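Side-chain contacts in hypothetical membrane protein (Corynebacterium glutamicum, PDB 6JS9), which binds heme through the N-terminal domain of HtaA and probably passes it on within the heme uptake machinery of Corynebacteria: residues Q19-R22 / N23-Q26; T57-S60 / D61-T65. All blocks are in the same frame, centred on the assembly; numbering follows the deposited sequence.

Contact 1 (Q19-R22 / N23-Q26); sequences QSFR and NYIQ. With HEM (protoporphyrin IX containing Fe), chain C.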
# COMPACT_ATOMS: atom_id res chain seq x y z
N GLN A 19 8.76 2.17 -6.94
CA GLN A 19 9.05 1.81 -8.33
C GLN A 19 10.20 0.82 -8.42
O GLN A 19 10.17 -0.10 -9.25
CB GLN A 19 9.35 3.05 -9.16
CG GLN A 19 9.39 2.74 -10.65
CD GLN A 19 9.66 3.96 -11.49
OE1 GLN A 19 10.33 4.89 -11.05
NE2 GLN A 19 9.15 3.96 -12.71
N SER A 20 11.24 0.98 -7.60
CA SER A 20 12.37 0.05 -7.67
C SER A 20 11.95 -1.37 -7.32
O SER A 20 12.51 -2.33 -7.84
CB SER A 20 13.50 0.50 -6.75
OG SER A 20 13.16 0.30 -5.39
N PHE A 21 10.96 -1.52 -6.43
CA PHE A 21 10.46 -2.86 -6.15
C PHE A 21 9.69 -3.42 -7.34
O PHE A 21 9.88 -4.59 -7.71
CB PHE A 21 9.58 -2.85 -4.90
CG PHE A 21 9.17 -4.21 -4.46
CD1 PHE A 21 10.12 -5.11 -3.99
CD2 PHE A 21 7.85 -4.62 -4.53
CE1 PHE A 21 9.75 -6.37 -3.58
CE2 PHE A 21 7.48 -5.88 -4.12
CZ PHE A 21 8.43 -6.76 -3.65
N ARG A 22 8.81 -2.62 -7.95
CA ARG A 22 8.10 -3.09 -9.14
C ARG A 22 9.07 -3.49 -10.23
O ARG A 22 8.85 -4.48 -10.94
CB ARG A 22 7.12 -2.02 -9.66
CG ARG A 22 6.07 -1.57 -8.64
CD ARG A 22 4.87 -0.87 -9.29
NE ARG A 22 5.25 0.23 -10.18
CZ ARG A 22 5.63 1.44 -9.75
NH1 ARG A 22 5.71 1.69 -8.46
NH2 ARG A 22 5.95 2.37 -10.63
N ASN A 23 10.16 -2.71 -10.40
CA ASN A 23 11.16 -3.03 -11.40
C ASN A 23 11.92 -4.29 -11.01
O ASN A 23 12.17 -5.16 -11.85
CB ASN A 23 12.14 -1.87 -11.56
CG ASN A 23 11.56 -0.70 -12.34
OD1 ASN A 23 10.55 -0.83 -13.04
ND2 ASN A 23 12.21 0.45 -12.23
N TYR A 24 12.32 -4.38 -9.74
CA TYR A 24 12.95 -5.58 -9.21
C TYR A 24 12.13 -6.83 -9.55
O TYR A 24 12.66 -7.82 -10.06
CB TYR A 24 13.14 -5.41 -7.70
CG TYR A 24 13.39 -6.70 -6.95
CD1 TYR A 24 14.59 -7.40 -7.10
CD2 TYR A 24 12.43 -7.21 -6.10
CE1 TYR A 24 14.80 -8.57 -6.41
CE2 TYR A 24 12.64 -8.37 -5.40
CZ TYR A 24 13.83 -9.06 -5.57
OH TYR A 24 14.03 -10.23 -4.88
N ILE A 25 10.80 -6.76 -9.33
CA ILE A 25 9.91 -7.89 -9.58
C ILE A 25 9.78 -8.17 -11.08
O ILE A 25 9.84 -9.33 -11.51
CB ILE A 25 8.52 -7.62 -8.96
CG1 ILE A 25 8.54 -7.73 -7.43
CG2 ILE A 25 7.42 -8.52 -9.61
CD1 ILE A 25 9.08 -9.04 -6.90
N GLN A 26 9.59 -7.13 -11.89
CA GLN A 26 9.17 -7.33 -13.27
C GLN A 26 10.34 -7.47 -14.24
O GLN A 26 10.26 -8.28 -15.17
CB GLN A 26 8.25 -6.18 -13.71
CG GLN A 26 6.91 -6.19 -12.97
CD GLN A 26 5.98 -5.05 -13.36
OE1 GLN A 26 6.36 -3.87 -13.31
NE2 GLN A 26 4.75 -5.39 -13.74
CHA HEM C . 16.43 -6.97 -3.57
CHB HEM C . 12.62 -8.57 -1.01
CHC HEM C . 13.92 -13.21 -1.76
CHD HEM C . 17.96 -11.60 -3.92
C1A HEM C . 15.26 -6.99 -2.83
C2A HEM C . 14.46 -5.85 -2.45
C3A HEM C . 13.41 -6.27 -1.74
C4A HEM C . 13.50 -7.72 -1.66
CMA HEM C . 12.31 -5.36 -1.14
CAA HEM C . 14.80 -4.40 -2.82
CBA HEM C . 14.48 -4.17 -4.30
CGA HEM C . 14.70 -2.72 -4.62
O1A HEM C . 13.75 -1.91 -4.40
O2A HEM C . 15.83 -2.39 -5.07
C1B HEM C . 12.65 -9.95 -0.99
C2B HEM C . 11.69 -10.79 -0.28
C3B HEM C . 12.04 -12.08 -0.48
C4B HEM C . 13.23 -12.09 -1.33
CMB HEM C . 10.50 -10.20 0.53
CAB HEM C . 11.38 -13.40 0.01
CBB HEM C . 10.28 -13.48 0.77
C1C HEM C . 15.15 -13.19 -2.40
C2C HEM C . 15.91 -14.35 -2.83
C3C HEM C . 17.03 -13.91 -3.43
C4C HEM C . 17.00 -12.45 -3.41
CMC HEM C . 15.43 -15.79 -2.58
CAC HEM C . 18.19 -14.72 -4.06
CBC HEM C . 18.25 -16.05 -4.05
C1D HEM C . 17.90 -10.21 -4.04
C2D HEM C . 18.88 -9.35 -4.70
C3D HEM C . 18.45 -8.08 -4.60
C4D HEM C . 17.20 -8.08 -3.88
CMD HEM C . 20.18 -9.82 -5.40
CAD HEM C . 19.13 -6.80 -5.16
CBD HEM C . 18.58 -6.65 -6.58
CGD HEM C . 19.12 -5.42 -7.28
O1D HEM C . 19.04 -5.40 -8.53
O2D HEM C . 19.62 -4.47 -6.62
NA HEM C . 14.63 -8.11 -2.34
NB HEM C . 13.57 -10.79 -1.60
NC HEM C . 15.83 -12.06 -2.80
ND HEM C . 16.89 -9.39 -3.56
FE HEM C . 15.07 -10.10 -2.85

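Contact 2 (T57-S60 / D61-T65); sequences TVTS and DSQGT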
# COMPACT_ATOMS: atom_id res chain seq x y z
N THR A 57 -14.73 6.54 7.95
CA THR A 57 -15.04 6.85 9.34
C THR A 57 -14.37 8.18 9.66
O THR A 57 -13.16 8.31 9.48
CB THR A 57 -14.54 5.76 10.29
OG1 THR A 57 -15.21 4.53 10.02
CG2 THR A 57 -14.80 6.14 11.74
N VAL A 58 -15.15 9.15 10.12
CA VAL A 58 -14.62 10.47 10.41
C VAL A 58 -14.80 10.74 11.90
O VAL A 58 -15.93 10.73 12.41
CB VAL A 58 -15.31 11.54 9.55
CG1 VAL A 58 -14.81 12.92 9.93
CG2 VAL A 58 -15.03 11.25 8.08
N THR A 59 -13.69 10.99 12.60
CA THR A 59 -13.74 11.34 14.01
C THR A 59 -13.61 12.83 14.27
O THR A 59 -13.99 13.31 15.34
CB THR A 59 -12.64 10.61 14.80
OG1 THR A 59 -11.37 10.88 14.20
CG2 THR A 59 -12.87 9.09 14.77
N SER A 60 -13.08 13.58 13.31
CA SER A 60 -12.87 15.01 13.44
C SER A 60 -12.61 15.50 12.03
O SER A 60 -12.33 14.70 11.13
CB SER A 60 -11.71 15.33 14.38
OG SER A 60 -11.64 16.71 14.65
N ASP A 61 -12.73 16.82 11.82
CA ASP A 61 -12.49 17.35 10.47
C ASP A 61 -11.16 16.86 9.90
O ASP A 61 -11.08 16.48 8.72
CB ASP A 61 -12.50 18.88 10.47
CG ASP A 61 -13.91 19.46 10.53
OD1 ASP A 61 -14.89 18.76 10.23
OD2 ASP A 61 -14.02 20.65 10.89
N SER A 62 -10.11 16.83 10.73
CA SER A 62 -8.77 16.48 10.27
C SER A 62 -8.37 15.03 10.56
O SER A 62 -7.22 14.67 10.30
CB SER A 62 -7.74 17.42 10.91
OG SER A 62 -7.76 17.27 12.32
N GLN A 63 -9.26 14.21 11.11
CA GLN A 63 -8.90 12.82 11.39
C GLN A 63 -10.01 11.90 10.92
O GLN A 63 -11.19 12.18 11.10
CB GLN A 63 -8.61 12.56 12.90
CG GLN A 63 -7.51 13.44 13.44
CD GLN A 63 -7.12 13.13 14.87
OE1 GLN A 63 -7.63 12.19 15.49
NE2 GLN A 63 -6.20 13.92 15.40
N GLY A 64 -9.60 10.78 10.33
CA GLY A 64 -10.53 9.77 9.89
C GLY A 64 -9.78 8.71 9.13
O GLY A 64 -8.58 8.83 8.87
N THR A 65 -10.52 7.65 8.76
CA THR A 65 -9.95 6.54 8.00
C THR A 65 -10.79 6.28 6.75
O THR A 65 -12.02 6.29 6.81
CB THR A 65 -9.89 5.26 8.84
OG1 THR A 65 -9.10 5.51 10.00
CG2 THR A 65 -9.27 4.12 8.05
O HOH W 1 -13.39 3.44 7.85

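Contact 1 (Q19-R22 / N23-Q26)
Asn23 opens the second half of the helix by donating its backbone N to Gln19 O, and its side-chain amide lies beside the aliphatic part of Gln19, with ND2 4.0 Å from Gln19 CG. One residue on, Tyr24 N bonds to Ser20 O, while both side chains run out to the heme. Tyr24 carries its CG anti to the backbone N (chi1 162°), which turns one face of the ring toward the heme near CHA and brings OH to 2.3 Å from the heme iron as its axial ligand; His77, hydrogen-bonded to the same OH, is a second-shell partner that probably helps hold the phenol in place. Ser20 OG donates a very short bond of 2.5 Å to propionate oxygen O1A of the heme. The Phe21 ring meets that of Tyr24 obliquely, CD1 3.8 Å from Tyr24 CD2 and the planes 35° apart, and also touches the heme methyl CMA. Ile25 then covers one face of the Phe21 ring in a CH-pi contact, CG1 standing 4.1 Å from the ring centroid, while its N bonds to Phe21 O. At Gln26 the backbone N reaches Arg22 O at 2.9 Å; Arg22 NH1 forms a salt bridge with Asp174. These i to i+4 bonds make a short alpha-helix whose Ser20, Phe21 and Tyr24 line the heme pocket, with tyrosine as iron ligand.

Contact 2 (T57-S60 / D61-T65)
Thr57 and Thr65 face each other as an antiparallel hydrogen-bonded pair, and backbone bonds carry most of this contact. Thr57 N gives to Thr65 O at 3.0 Å and Thr65 N returns to Thr57 O at 2.8 Å. Val58 and Gly64 follow as a non-hydrogen-bonded pair. Beyond them the register slips by one residue, and Gln63 O accepts two backbone donors from the same face of its plane: Thr59 N at 3.1 Å and Ser60 N at 3.2 Å. Gln63 N, in turn, closes the turn on Ser60 O, approaching from well above the carbonyl plane.

Side-chain interactions are few. The hydroxyl of Thr59 sits between its own backbone N and carbonyl carbon (chi1 55°), a rotation that brings OG1 to 3.5 Å from Gln63 CB and lets it donate a weak hydrogen bond to Gln63 O; the two side chains cross at a slant. Val58 CG1 approaches that same carbonyl oxygen at 3.9 Å. At the Thr57-Thr65 end, a water hydrogen-bonded to Thr57 OG1 also gives a weak bond to Thr65 O.

Close packing of the main chains marks the Val58-Gly64 pair, whose CA atoms are 4.2 Å apart. Together these features define the end of a beta hairpin: a type I turn from Ser60 to Gln63 that shares Ser60 with a classic beta bulge, in which Thr59 and Ser60 both face Gln63.

In the fold
Contact 1 comes first along the chain and is complete before contact 2 begins; their centres lie 34 Å apart, on opposite sides of the chain's centre, and their nearest atoms are about 22 Å from each other. Helix 19-26 packs against strands 33-37 and 82-97, whereas 57-65 joins strands 48-58 and 63-79 at a surface end of the same antiparallel sheet. The long strand 63-79 connects the two regions: it starts at the hairpin and, further on, carries Phe74, which meets Phe21, and His77, the partner of Tyr24. One end of this predominantly beta domain thus holds the heme, and the hairpin turn lies far from it.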